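Local coordinates for holo-[acyl-carrier-protein] synthase (PDB 5SUV) that belongs to the 4'-phosphopantetheinyl transferase superfamily and holds coenzyme A in pockets shared between neighbouring subunits of a three-chain assembly, at residues 48-59 with 111-122; 70-78 with 89-98. All coordinates share one frame; numbering follows the deposited sequence.

Contact 1: residues 48-59 with 111-122; sequences NYLAKRFAAKEA and MSDEEDTVLAFV. With COA (coenzyme A), chain F.
Lys52, Val118 and Met111 bury the most surface here, and the aliphatic chain of Lys52 touches both of the others. Its CG lies 3.9 Å from CG1 of Val118, the two side chains crossing at about a right angle, while its CB leans on the sulfur of Met111. Beyond CG the lysine runs fully extended, which carries its end out of the apolar layer to coenzyme A and to Asp113. Lys52 CE is 3.3 Å from Asp113 OD2; NZ is placed to pair with the same oxygen and with O3B of coenzyme A, but the modelled position of NZ is doubtful, so both bonds are tentative. Asn48 ND2 stands 3.8 Å from Asp113 OD2, with amide and carboxylate planes nearly perpendicular. Met111 keeps SD against the helix, 3.5 Å from the carbonyl O of Lys52 and beside CB of Ala56. A bend at its last torsion (chi3 -68°) turns CE toward the coenzyme A oxygen O8A. Lys52, Met111, Ser112 and Asp113 thus line a coenzyme A pocket, where Ser112 OG hydrogen-bonds to O2A and Lys62 and Ile68 of the second subunit also bind the ligand. Val118 spreads its two methyls along the helix, CG1 toward Lys52 and CG2 to CB of Ala51. Further along, alanines let helix and strand come close: Ala55 CB meets Ala120 CB at 3.8 Å, and Ala59 CB meets CG2 of Val122. The axes of helix 48-59 and strand 117-122 approach to 7.3 Å, 32° apart. Strand 117-125 is the middle of a three-stranded antiparallel sheet, and the helix packs along one face of it, with Ala55 also touching strand 3-12 and Ala56 reaching Leu109 of strand 106-114. From the other face, Leu119 and Phe121 meet their counterparts in both neighbouring subunits.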
loop_
_atom_site.group_PDB
_atom_site.type_symbol
_atom_site.label_atom_id
_atom_site.label_comp_id
_atom_site.label_asym_id
_atom_site.label_seq_id
_atom_site.Cartn_x
_atom_site.Cartn_y
_atom_site.Cartn_z
ATOM N N ASN A 48 8.126 -0.902 18.115
ATOM C CA ASN A 48 8.219 -0.821 16.660
ATOM C C ASN A 48 8.491 -2.193 16.053
ATOM O O ASN A 48 8.006 -2.508 14.959
ATOM C CB ASN A 48 9.321 0.174 16.277
ATOM C CG ASN A 48 9.455 0.365 14.774
ATOM O OD1 ASN A 48 10.153 -0.396 14.100
ATOM N ND2 ASN A 48 8.800 1.401 14.243
ATOM N N TYR A 49 9.268 -3.019 16.752
ATOM C CA TYR A 49 9.536 -4.375 16.290
ATOM C C TYR A 49 8.251 -5.191 16.223
ATOM O O TYR A 49 7.920 -5.759 15.177
ATOM C CB TYR A 49 10.555 -5.026 17.227
ATOM C CG TYR A 49 10.979 -6.425 16.841
ATOM C CD1 TYR A 49 10.221 -7.528 17.218
ATOM C CD2 TYR A 49 12.145 -6.644 16.123
ATOM C CE1 TYR A 49 10.605 -8.809 16.878
ATOM C CE2 TYR A 49 12.543 -7.931 15.782
ATOM C CZ TYR A 49 11.767 -9.008 16.159
ATOM O OH TYR A 49 12.149 -10.294 15.821
ATOM N N LEU A 50 7.506 -5.254 17.332
ATOM C CA LEU A 50 6.242 -5.988 17.331
ATOM C C LEU A 50 5.270 -5.421 16.310
ATOM O O LEU A 50 4.554 -6.173 15.642
ATOM C CB LEU A 50 5.603 -5.958 18.720
ATOM C CG LEU A 50 6.091 -6.932 19.780
ATOM C CD1 LEU A 50 5.420 -6.616 21.104
ATOM C CD2 LEU A 50 5.794 -8.353 19.361
ATOM N N ALA A 51 5.208 -4.089 16.187
ATOM C CA ALA A 51 4.261 -3.479 15.261
ATOM C C ALA A 51 4.535 -3.911 13.826
ATOM O O ALA A 51 3.612 -4.254 13.085
ATOM C CB ALA A 51 4.320 -1.954 15.383
ATOM N N LYS A 52 5.802 -3.876 13.409
ATOM C CA LYS A 52 6.158 -4.253 12.042
ATOM C C LYS A 52 5.848 -5.721 11.779
ATOM O O LYS A 52 5.309 -6.073 10.721
ATOM C CB LYS A 52 7.641 -3.978 11.786
ATOM C CG LYS A 52 7.967 -2.488 11.607
ATOM C CD LYS A 52 9.415 -2.248 11.222
ATOM C CE LYS A 52 9.688 -0.752 11.043
ATOM N NZ LYS A 52 11.127 -0.459 10.814
ATOM N N ARG A 53 6.181 -6.591 12.729
ATOM C CA ARG A 53 5.875 -8.008 12.559
ATOM C C ARG A 53 4.372 -8.233 12.492
ATOM O O ARG A 53 3.885 -8.966 11.627
ATOM C CB ARG A 53 6.501 -8.829 13.697
ATOM C CG ARG A 53 8.014 -8.734 13.818
ATOM C CD ARG A 53 8.703 -8.882 12.484
ATOM N NE ARG A 53 10.130 -9.204 12.600
ATOM C CZ ARG A 53 11.090 -8.322 12.861
ATOM N NH1 ARG A 53 10.800 -7.044 13.061
ATOM N NH2 ARG A 53 12.348 -8.719 12.922
ATOM N N PHE A 54 3.616 -7.587 13.378
ATOM C CA PHE A 54 2.168 -7.738 13.376
ATOM C C PHE A 54 1.580 -7.288 12.043
ATOM O O PHE A 54 0.768 -7.999 11.442
ATOM C CB PHE A 54 1.572 -6.952 14.548
ATOM C CG PHE A 54 0.117 -7.197 14.783
ATOM C CD1 PHE A 54 -0.334 -8.430 15.200
ATOM C CD2 PHE A 54 -0.808 -6.183 14.592
ATOM C CE1 PHE A 54 -1.680 -8.663 15.409
ATOM C CE2 PHE A 54 -2.155 -6.410 14.802
ATOM C CZ PHE A 54 -2.589 -7.650 15.228
ATOM N N ALA A 55 1.999 -6.119 11.547
ATOM C CA ALA A 55 1.457 -5.648 10.274
ATOM C C ALA A 55 1.854 -6.575 9.131
ATOM O O ALA A 55 1.039 -6.882 8.259
ATOM C CB ALA A 55 1.928 -4.227 9.967
ATOM N N ALA A 56 3.114 -7.011 9.111
ATOM C CA ALA A 56 3.593 -7.848 8.016
ATOM C C ALA A 56 2.886 -9.198 8.013
ATOM O O ALA A 56 2.528 -9.719 6.955
ATOM C CB ALA A 56 5.105 -8.036 8.135
ATOM N N LYS A 57 2.682 -9.781 9.188
ATOM C CA LYS A 57 1.985 -11.062 9.240
ATOM C C LYS A 57 0.524 -10.906 8.839
ATOM O O LYS A 57 -0.028 -11.739 8.115
ATOM C CB LYS A 57 2.105 -11.651 10.636
ATOM C CG LYS A 57 3.543 -11.883 11.055
ATOM C CD LYS A 57 3.645 -12.139 12.545
ATOM C CE LYS A 57 5.103 -12.166 13.024
ATOM N NZ LYS A 57 5.600 -13.568 13.229
ATOM N N GLU A 58 -0.127 -9.834 9.287
ATOM C CA GLU A 58 -1.512 -9.652 8.893
ATOM C C GLU A 58 -1.627 -9.419 7.390
ATOM O O GLU A 58 -2.533 -9.959 6.748
ATOM C CB GLU A 58 -2.143 -8.505 9.683
ATOM C CG GLU A 58 -2.345 -8.825 11.149
ATOM C CD GLU A 58 -3.400 -7.953 11.808
ATOM O OE1 GLU A 58 -4.172 -8.472 12.646
ATOM O OE2 GLU A 58 -3.455 -6.744 11.490
ATOM N N ALA A 59 -0.721 -8.620 6.806
ATOM C CA ALA A 59 -0.791 -8.392 5.369
ATOM C C ALA A 59 -0.495 -9.678 4.619
ATOM O O ALA A 59 -1.112 -9.954 3.587
ATOM C CB ALA A 59 0.173 -7.296 4.933
ATOM N N MET A 111 7.668 -2.485 4.047
ATOM C CA MET A 111 7.152 -1.846 5.241
ATOM C C MET A 111 7.613 -0.400 5.302
ATOM O O MET A 111 8.655 -0.043 4.755
ATOM C CB MET A 111 7.595 -2.614 6.485
ATOM C CG MET A 111 6.849 -3.947 6.593
ATOM S SD MET A 111 7.280 -4.836 8.072
ATOM C CE MET A 111 8.972 -5.252 7.730
ATOM N N SER A 112 6.815 0.412 5.982
ATOM C CA SER A 112 7.178 1.793 6.256
ATOM C C SER A 112 6.526 2.212 7.562
ATOM O O SER A 112 5.529 1.636 8.002
ATOM C CB SER A 112 6.746 2.725 5.115
ATOM O OG SER A 112 7.161 4.066 5.355
ATOM N N ASP A 113 7.086 3.244 8.180
ATOM C CA ASP A 113 6.465 3.775 9.377
ATOM C C ASP A 113 6.713 5.270 9.431
ATOM O O ASP A 113 7.737 5.760 8.954
ATOM C CB ASP A 113 7.004 3.099 10.635
ATOM C CG ASP A 113 8.467 3.380 10.862
ATOM O OD1 ASP A 113 8.793 4.515 11.260
ATOM O OD2 ASP A 113 9.291 2.462 10.660
ATOM N N GLU A 114 5.759 5.974 10.027
ATOM C CA GLU A 114 5.839 7.421 10.212
ATOM C C GLU A 114 4.988 7.772 11.420
ATOM O O GLU A 114 3.780 7.504 11.429
ATOM C CB GLU A 114 5.348 8.160 8.968
ATOM C CG GLU A 114 5.458 9.684 9.035
ATOM C CD GLU A 114 6.857 10.199 8.740
ATOM O OE1 GLU A 114 7.839 9.561 9.162
ATOM O OE2 GLU A 114 6.964 11.254 8.071
ATOM N N GLU A 115 5.620 8.361 12.435
ATOM C CA GLU A 115 4.958 8.724 13.691
ATOM C C GLU A 115 4.344 7.455 14.267
ATOM O O GLU A 115 5.080 6.484 14.509
ATOM C CB GLU A 115 3.958 9.855 13.442
ATOM C CG GLU A 115 4.534 11.127 12.879
ATOM C CD GLU A 115 3.456 12.160 12.641
ATOM O OE1 GLU A 115 2.648 12.395 13.565
ATOM O OE2 GLU A 115 3.399 12.719 11.525
ATOM N N ASP A 116 3.036 7.403 14.476
ATOM C CA ASP A 116 2.368 6.299 15.131
ATOM C C ASP A 116 1.966 5.188 14.176
ATOM O O ASP A 116 1.516 4.141 14.641
ATOM C CB ASP A 116 1.108 6.810 15.837
ATOM C CG ASP A 116 0.441 5.746 16.679
ATOM O OD1 ASP A 116 1.117 5.192 17.565
ATOM O OD2 ASP A 116 -0.752 5.465 16.452
ATOM N N THR A 117 2.097 5.389 12.871
ATOM C CA THR A 117 1.523 4.484 11.883
ATOM C C THR A 117 2.606 3.572 11.324
ATOM O O THR A 117 3.626 4.048 10.813
ATOM C CB THR A 117 0.858 5.278 10.759
ATOM O OG1 THR A 117 -0.199 6.078 11.302
ATOM C CG2 THR A 117 0.271 4.359 9.714
ATOM N N VAL A 118 2.379 2.264 11.411
ATOM C CA VAL A 118 3.201 1.282 10.725
ATOM C C VAL A 118 2.375 0.695 9.596
ATOM O O VAL A 118 1.190 0.394 9.767
ATOM C CB VAL A 118 3.697 0.172 11.669
ATOM C CG1 VAL A 118 4.527 -0.840 10.895
ATOM C CG2 VAL A 118 4.512 0.774 12.778
ATOM N N LEU A 119 2.993 0.555 8.438
ATOM C CA LEU A 119 2.310 0.114 7.236
ATOM C C LEU A 119 3.045 -1.066 6.614
ATOM O O LEU A 119 4.277 -1.068 6.547
ATOM C CB LEU A 119 2.226 1.269 6.249
ATOM C CG LEU A 119 1.706 1.050 4.845
ATOM C CD1 LEU A 119 0.318 0.494 4.920
ATOM C CD2 LEU A 119 1.733 2.394 4.128
ATOM N N ALA A 120 2.280 -2.057 6.148
ATOM C CA ALA A 120 2.823 -3.204 5.429
ATOM C C ALA A 120 2.027 -3.445 4.150
ATOM O O ALA A 120 0.796 -3.351 4.140
ATOM C CB ALA A 120 2.809 -4.483 6.301
ATOM N N PHE A 121 2.746 -3.757 3.074
ATOM C CA PHE A 121 2.172 -4.194 1.807
ATOM C C PHE A 121 2.807 -5.528 1.421
ATOM O O PHE A 121 4.019 -5.701 1.564
ATOM C CB PHE A 121 2.426 -3.201 0.673
ATOM C CG PHE A 121 1.520 -2.009 0.670
ATOM C CD1 PHE A 121 1.699 -0.978 1.575
ATOM C CD2 PHE A 121 0.514 -1.899 -0.275
ATOM C CE1 PHE A 121 0.872 0.131 1.553
ATOM C CE2 PHE A 121 -0.317 -0.791 -0.304
ATOM C CZ PHE A 121 -0.136 0.230 0.613
ATOM N N VAL A 122 1.993 -6.447 0.913
ATOM C CA VAL A 122 2.450 -7.779 0.541
ATOM C C VAL A 122 1.800 -8.170 -0.778
ATOM O O VAL A 122 0.585 -8.000 -0.960
ATOM C CB VAL A 122 2.103 -8.827 1.624
ATOM C CG1 VAL A 122 2.439 -10.228 1.148
ATOM C CG2 VAL A 122 2.827 -8.529 2.926
HETATM N N1A COA F . 15.150 -2.383 0.350
HETATM C C2A COA F . 13.851 -2.433 0.673
HETATM N N3A COA F . 13.312 -2.110 1.816
HETATM C C4A COA F . 14.219 -1.672 2.807
HETATM C C5A COA F . 15.631 -1.585 2.625
HETATM C C6A COA F . 16.032 -1.959 1.350
HETATM N N6A COA F . 17.308 -1.913 1.055
HETATM N N7A COA F . 16.229 -1.155 3.651
HETATM C C8A COA F . 15.259 -0.984 4.509
HETATM N N9A COA F . 14.028 -1.274 4.046
HETATM C C1B COA F . 12.804 -1.201 4.748
HETATM C C2B COA F . 12.864 -2.093 6.091
HETATM O O2B COA F . 11.765 -2.911 6.251
HETATM C C3B COA F . 12.821 -0.962 7.115
HETATM O O3B COA F . 12.186 -1.278 8.248
HETATM P P3B COA F . 12.830 -2.728 9.067
HETATM O O7A COA F . 12.358 -2.335 10.325
HETATM O O8A COA F . 12.109 -3.824 8.394
HETATM O O9A COA F . 14.252 -2.586 8.734
HETATM C C4B COA F . 11.981 0.046 6.299
HETATM O O4B COA F . 12.633 0.089 5.087
HETATM C C5B COA F . 11.956 1.402 6.919
HETATM O O5B COA F . 11.001 2.159 6.171
HETATM P P1A COA F . 11.167 3.723 6.323
HETATM O O1A COA F . 11.069 4.145 7.740
HETATM O O2A COA F . 10.441 4.368 5.198
HETATM O O3A COA F . 12.771 3.883 6.086
HETATM P P2A COA F . 13.322 5.312 6.184
HETATM O O4A COA F . 12.510 6.269 5.506
HETATM O O5A COA F . 13.916 5.671 7.530
HETATM O O6A COA F . 14.639 5.142 5.211
HETATM C CBP COA F . 15.330 4.352 3.118
HETATM C CCP COA F . 14.190 4.828 3.951
HETATM C CDP COA F . 15.549 2.973 3.482
HETATM C CEP COA F . 14.955 4.381 1.661
HETATM C CAP COA F . 16.637 5.183 3.307
HETATM O OAP COA F . 17.628 4.764 2.450
HETATM C C9P COA F . 16.487 6.690 3.016
HETATM O O9P COA F . 16.518 7.065 1.855
HETATM N N8P COA F . 16.380 7.605 4.107
HETATM C C7P COA F . 16.229 9.089 3.909
HETATM C C6P COA F . 16.935 9.597 2.668
HETATM C C5P COA F . 17.571 10.954 2.926
HETATM O O5P COA F . 18.668 11.197 2.548
HETATM N N4P COA F . 16.848 11.939 3.593
HETATM C C3P COA F . 17.469 13.239 3.844
HETATM C C2P COA F . 17.217 14.218 2.728
HETATM S S1P COA F . 18.709 14.465 1.675
#

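Contact 2: residues 70-78 with 89-98; sequences GAVSFRNIG and FFYGPALSKW. With COA (coenzyme A), chain D.
Gly78 and Phe90 form an antiparallel hydrogen-bonded pair, Gly78 N giving to Phe90 O at 2.8 Å and Phe90 N returning to Gly78 O at 2.9 Å. Beyond the non-hydrogen-bonded pair of Ile77 with Tyr91, Gly92 N donates to Asn76 O at 2.9 Å. Two CA-H...O contacts supplement these bonds, from Tyr91 CA to Asn76 O and from Phe89 CA to Gly78 O. One side-chain amide works within the loop: Asn76 ND2 donates to Ala71 O at 3.0 Å, lying in the carbonyl plane on a lone pair, while Ser73 N reaches the same oxygen weakly across the inverse gamma turn centred on Val72. This braced loop leads into a beta hairpin, strands 77-81 and 87-91, whose second strand passes straight into helix 93-102 with Gly92 as its N-cap. CH-pi contacts mark both ends of the interface. The Phe90 ring folds back over its partner strand (chi1 73°), laying one face on Gly78 CA, 3.6 Å from the ring centroid; Val72 CG2 stands over the six-membered ring of Trp98, 4.1 Å from its centroid and offset toward the rim. Apolar packing fills the stretch between. Leu95 divides its methyls, CD1 toward Val72 CG2 and CD2 against Ile77 CG1 at 3.6 Å, while Ala71 and Ala94 touch through their CB atoms. Ile77 and Phe89 lie side by side pointing the same way, CG2 to CD1 at 3.7 Å. Phe60 of helix 46-63 packs on Val72, Ile77, Leu95 and, edge-to-face, Phe89. The Phe74 ring, which takes no part in the packing between the two segments, puts its edge to the carbonyl oxygen O5P of a coenzyme A.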
loop_
_atom_site.group_PDB
_atom_site.type_symbol
_atom_site.label_atom_id
_atom_site.label_comp_id
_atom_site.label_asym_id
_atom_site.label_seq_id
_atom_site.Cartn_x
_atom_site.Cartn_y
_atom_site.Cartn_z
ATOM N N GLY A 70 -5.373 -21.876 10.074
ATOM C CA GLY A 70 -4.570 -23.056 9.809
ATOM C C GLY A 70 -3.091 -22.761 9.900
ATOM O O GLY A 70 -2.625 -22.103 10.829
ATOM N N ALA A 71 -2.341 -23.197 8.885
ATOM C CA ALA A 71 -0.898 -23.014 8.912
ATOM C C ALA A 71 -0.502 -21.580 8.632
ATOM O O ALA A 71 0.649 -21.215 8.872
ATOM C CB ALA A 71 -0.224 -23.939 7.891
ATOM N N VAL A 72 -1.425 -20.769 8.119
ATOM C CA VAL A 72 -1.171 -19.352 7.930
ATOM C C VAL A 72 -1.374 -18.703 9.290
ATOM O O VAL A 72 -2.437 -18.131 9.566
ATOM C CB VAL A 72 -2.099 -18.741 6.860
ATOM C CG1 VAL A 72 -1.756 -17.285 6.611
ATOM C CG2 VAL A 72 -1.983 -19.501 5.560
ATOM N N SER A 73 -0.356 -18.790 10.139
ATOM C CA SER A 73 -0.427 -18.341 11.521
ATOM C C SER A 73 0.716 -17.385 11.835
ATOM O O SER A 73 1.751 -17.353 11.158
ATOM C CB SER A 73 -0.392 -19.523 12.483
ATOM O OG SER A 73 0.797 -20.273 12.309
ATOM N N PHE A 74 0.524 -16.603 12.900
ATOM C CA PHE A 74 1.591 -15.716 13.340
ATOM C C PHE A 74 2.870 -16.486 13.608
ATOM O O PHE A 74 3.967 -16.000 13.311
ATOM C CB PHE A 74 1.164 -14.962 14.595
ATOM C CG PHE A 74 0.034 -14.006 14.362
ATOM C CD1 PHE A 74 0.239 -12.826 13.681
ATOM C CD2 PHE A 74 -1.226 -14.292 14.839
ATOM C CE1 PHE A 74 -0.807 -11.932 13.480
ATOM C CE2 PHE A 74 -2.272 -13.412 14.641
ATOM C CZ PHE A 74 -2.068 -12.237 13.955
ATOM N N ARG A 75 2.753 -17.685 14.179
ATOM C CA ARG A 75 3.937 -18.440 14.564
ATOM C C ARG A 75 4.627 -19.123 13.390
ATOM O O ARG A 75 5.748 -19.623 13.573
ATOM C CB ARG A 75 3.593 -19.498 15.612
ATOM C CG ARG A 75 3.366 -18.940 16.994
ATOM C CD ARG A 75 3.288 -20.061 18.013
ATOM N NE ARG A 75 3.059 -19.552 19.360
ATOM C CZ ARG A 75 1.864 -19.244 19.858
ATOM N NH1 ARG A 75 0.767 -19.384 19.122
ATOM N NH2 ARG A 75 1.763 -18.789 21.098
ATOM N N ASN A 76 4.016 -19.104 12.199
ATOM C CA ASN A 76 4.621 -19.652 10.995
ATOM C C ASN A 76 5.090 -18.587 10.016
ATOM O O ASN A 76 5.773 -18.928 9.046
ATOM C CB ASN A 76 3.638 -20.588 10.260
ATOM C CG ASN A 76 3.646 -22.014 10.817
ATOM O OD1 ASN A 76 4.576 -22.421 11.523
ATOM N ND2 ASN A 76 2.597 -22.760 10.524
ATOM N N ILE A 77 4.746 -17.318 10.228
ATOM C CA ILE A 77 5.097 -16.243 9.302
ATOM C C ILE A 77 6.198 -15.420 9.962
ATOM O O ILE A 77 5.925 -14.613 10.856
ATOM C CB ILE A 77 3.898 -15.354 8.975
ATOM C CG1 ILE A 77 2.721 -16.143 8.391
ATOM C CG2 ILE A 77 4.343 -14.235 8.041
ATOM C CD1 ILE A 77 1.408 -15.386 8.529
ATOM N N GLY A 78 7.436 -15.587 9.501
ATOM C CA GLY A 78 8.582 -14.889 10.057
ATOM C C GLY A 78 9.079 -13.795 9.129
ATOM O O GLY A 78 8.929 -13.878 7.910
ATOM N N PHE A 89 10.132 -12.666 3.959
ATOM C CA PHE A 89 9.475 -13.671 4.790
ATOM C C PHE A 89 10.290 -14.951 4.869
ATOM O O PHE A 89 10.944 -15.343 3.898
ATOM C CB PHE A 89 8.091 -14.012 4.237
ATOM C CG PHE A 89 7.084 -12.919 4.383
ATOM C CD1 PHE A 89 6.615 -12.559 5.632
ATOM C CD2 PHE A 89 6.588 -12.266 3.267
ATOM C CE1 PHE A 89 5.673 -11.558 5.764
ATOM C CE2 PHE A 89 5.639 -11.259 3.393
ATOM C CZ PHE A 89 5.180 -10.914 4.632
ATOM N N PHE A 90 10.233 -15.603 6.029
ATOM C CA PHE A 90 10.627 -17.000 6.170
ATOM C C PHE A 90 9.471 -17.729 6.842
ATOM O O PHE A 90 8.609 -17.108 7.471
ATOM C CB PHE A 90 11.947 -17.146 6.945
ATOM C CG PHE A 90 11.834 -16.875 8.413
ATOM C CD1 PHE A 90 11.440 -17.878 9.283
ATOM C CD2 PHE A 90 12.161 -15.630 8.933
ATOM C CE1 PHE A 90 11.347 -17.639 10.634
ATOM C CE2 PHE A 90 12.080 -15.391 10.293
ATOM C CZ PHE A 90 11.662 -16.391 11.139
ATOM N N TYR A 91 9.400 -19.046 6.643
ATOM C CA TYR A 91 8.186 -19.778 6.950
ATOM C C TYR A 91 8.479 -20.975 7.834
ATOM O O TYR A 91 9.518 -21.628 7.702
ATOM C CB TYR A 91 7.494 -20.269 5.677
ATOM C CG TYR A 91 7.304 -19.184 4.684
ATOM C CD1 TYR A 91 6.468 -18.127 4.971
ATOM C CD2 TYR A 91 7.949 -19.206 3.461
ATOM C CE1 TYR A 91 6.282 -17.110 4.073
ATOM C CE2 TYR A 91 7.749 -18.183 2.536
ATOM C CZ TYR A 91 6.930 -17.144 2.857
ATOM O OH TYR A 91 6.723 -16.117 1.951
ATOM N N GLY A 92 7.536 -21.250 8.729
ATOM C CA GLY A 92 7.511 -22.512 9.437
ATOM C C GLY A 92 7.199 -23.607 8.439
ATOM O O GLY A 92 6.571 -23.373 7.407
ATOM N N PRO A 93 7.647 -24.829 8.721
ATOM C CA PRO A 93 7.587 -25.878 7.688
ATOM C C PRO A 93 6.181 -26.153 7.176
ATOM O O PRO A 93 5.999 -26.430 5.980
ATOM C CB PRO A 93 8.214 -27.097 8.398
ATOM C CG PRO A 93 8.138 -26.789 9.850
ATOM C CD PRO A 93 8.227 -25.300 9.984
ATOM N N ALA A 94 5.166 -26.083 8.029
ATOM C CA ALA A 94 3.825 -26.382 7.552
ATOM C C ALA A 94 3.355 -25.328 6.561
ATOM O O ALA A 94 2.604 -25.631 5.628
ATOM C CB ALA A 94 2.855 -26.454 8.712
ATOM N N LEU A 95 3.751 -24.073 6.781
ATOM C CA LEU A 95 3.378 -23.009 5.847
ATOM C C LEU A 95 4.152 -23.125 4.535
ATOM O O LEU A 95 3.580 -22.914 3.457
ATOM C CB LEU A 95 3.595 -21.628 6.496
ATOM C CG LEU A 95 3.234 -20.392 5.658
ATOM C CD1 LEU A 95 1.823 -20.492 5.108
ATOM C CD2 LEU A 95 3.404 -19.115 6.505
ATOM N N SER A 96 5.458 -23.402 4.596
ATOM C CA SER A 96 6.206 -23.670 3.370
ATOM C C SER A 96 5.495 -24.720 2.525
ATOM O O SER A 96 5.335 -24.557 1.309
ATOM C CB SER A 96 7.636 -24.137 3.703
ATOM O OG SER A 96 8.408 -23.066 4.205
ATOM N N LYS A 97 5.049 -25.800 3.162
ATOM C CA LYS A 97 4.362 -26.869 2.443
ATOM C C LYS A 97 3.048 -26.376 1.840
ATOM O O LYS A 97 2.751 -26.646 0.673
ATOM C CB LYS A 97 4.121 -28.050 3.385
ATOM C CG LYS A 97 3.430 -29.227 2.706
ATOM C CD LYS A 97 3.067 -30.320 3.690
ATOM C CE LYS A 97 2.451 -31.519 2.982
ATOM N NZ LYS A 97 3.408 -32.150 2.039
ATOM N N TRP A 98 2.258 -25.624 2.612
ATOM C CA TRP A 98 0.998 -25.111 2.082
ATOM C C TRP A 98 1.243 -24.177 0.901
ATOM O O TRP A 98 0.573 -24.279 -0.131
ATOM C CB TRP A 98 0.210 -24.388 3.178
ATOM C CG TRP A 98 -1.162 -23.894 2.754
ATOM C CD1 TRP A 98 -2.305 -24.626 2.675
ATOM C CD2 TRP A 98 -1.515 -22.561 2.376
ATOM N NE1 TRP A 98 -3.355 -23.838 2.264
ATOM C CE2 TRP A 98 -2.892 -22.561 2.072
ATOM C CE3 TRP A 98 -0.800 -21.372 2.254
ATOM C CZ2 TRP A 98 -3.569 -21.403 1.658
ATOM C CZ3 TRP A 98 -1.467 -20.237 1.840
ATOM C CH2 TRP A 98 -2.833 -20.261 1.551
HETATM N N1A COA D . -8.275 -12.724 2.894
HETATM C C2A COA D . -7.927 -11.441 2.639
HETATM N N3A COA D . -8.386 -10.357 3.250
HETATM C C4A COA D . -9.318 -10.602 4.237
HETATM C C5A COA D . -9.801 -11.893 4.630
HETATM C C6A COA D . -9.204 -12.931 3.878
HETATM N N6A COA D . -9.545 -14.146 4.088
HETATM N N7A COA D . -10.690 -11.820 5.588
HETATM C C8A COA D . -10.763 -10.524 5.797
HETATM N N9A COA D . -9.959 -9.766 5.019
HETATM C C1B COA D . -9.821 -8.286 4.951
HETATM C C2B COA D . -11.256 -7.640 4.676
HETATM O O2B COA D . -11.209 -6.728 3.659
HETATM C C3B COA D . -11.477 -6.965 6.071
HETATM O O3B COA D . -12.158 -5.848 6.019
HETATM P P3B COA D . -13.830 -5.920 5.446
HETATM O O7A COA D . -14.338 -7.067 6.014
HETATM O O8A COA D . -13.672 -5.988 3.958
HETATM O O9A COA D . -14.324 -4.679 5.994
HETATM C C4B COA D . -10.014 -6.619 6.390
HETATM O O4B COA D . -9.322 -7.779 6.123
HETATM C C5B COA D . -9.758 -6.169 7.830
HETATM O O5B COA D . -8.438 -5.783 7.913
HETATM P P1A COA D . -8.060 -4.995 9.262
HETATM O O1A COA D . -8.863 -3.853 9.391
HETATM O O2A COA D . -6.564 -4.974 9.292
HETATM O O3A COA D . -8.762 -6.047 10.338
HETATM P P2A COA D . -7.911 -6.918 11.342
HETATM O O4A COA D . -8.887 -7.559 12.123
HETATM O O5A COA D . -6.747 -6.137 11.880
HETATM O O6A COA D . -7.148 -8.175 10.463
HETATM C CBP COA D . -7.448 -10.388 9.664
HETATM C CCP COA D . -8.023 -8.942 9.836
HETATM C CDP COA D . -7.816 -10.866 8.302
HETATM C CEP COA D . -5.957 -10.512 9.832
HETATM C CAP COA D . -8.123 -11.216 10.690
HETATM O OAP COA D . -9.483 -11.274 10.421
HETATM C C9P COA D . -7.618 -12.624 10.756
HETATM O O9P COA D . -7.850 -13.383 9.881
HETATM N N8P COA D . -6.916 -13.043 11.864
HETATM C C7P COA D . -6.624 -12.179 12.974
HETATM C C6P COA D . -6.946 -12.949 14.265
HETATM C C5P COA D . -5.926 -12.569 15.276
HETATM O O5P COA D . -5.036 -13.294 15.595
HETATM N N4P COA D . -6.041 -11.320 15.865
HETATM C C3P COA D . -5.022 -10.885 16.825
HETATM C C2P COA D . -4.957 -11.781 18.031
HETATM S S1P COA D . -3.534 -11.269 18.973
#

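Contact 1 is a buried helix-on-sheet layer, whereas contact 2, on the other side of the chain's centre, is only partly buried and ties a hairpin to the helix that follows it. Contact 2 lies within the loop that contact 1 closes, and helix 46-63 serves both. Lys57, on the helix but turned from the sheet, probably hydrogen-bonds to the carbonyls of Phe74 and Ile77, while Phe89 packs against Ala56 and Val122. Their chemistry differs accordingly: alanines, valines and a methionine, with a lysine and an aspartate at the ligand end, against backbone bonds and aromatic faces. Contact 1 meets one coenzyme A through Lys52 and 111-113, and through Glu58 shares a second with Phe74 of contact 2.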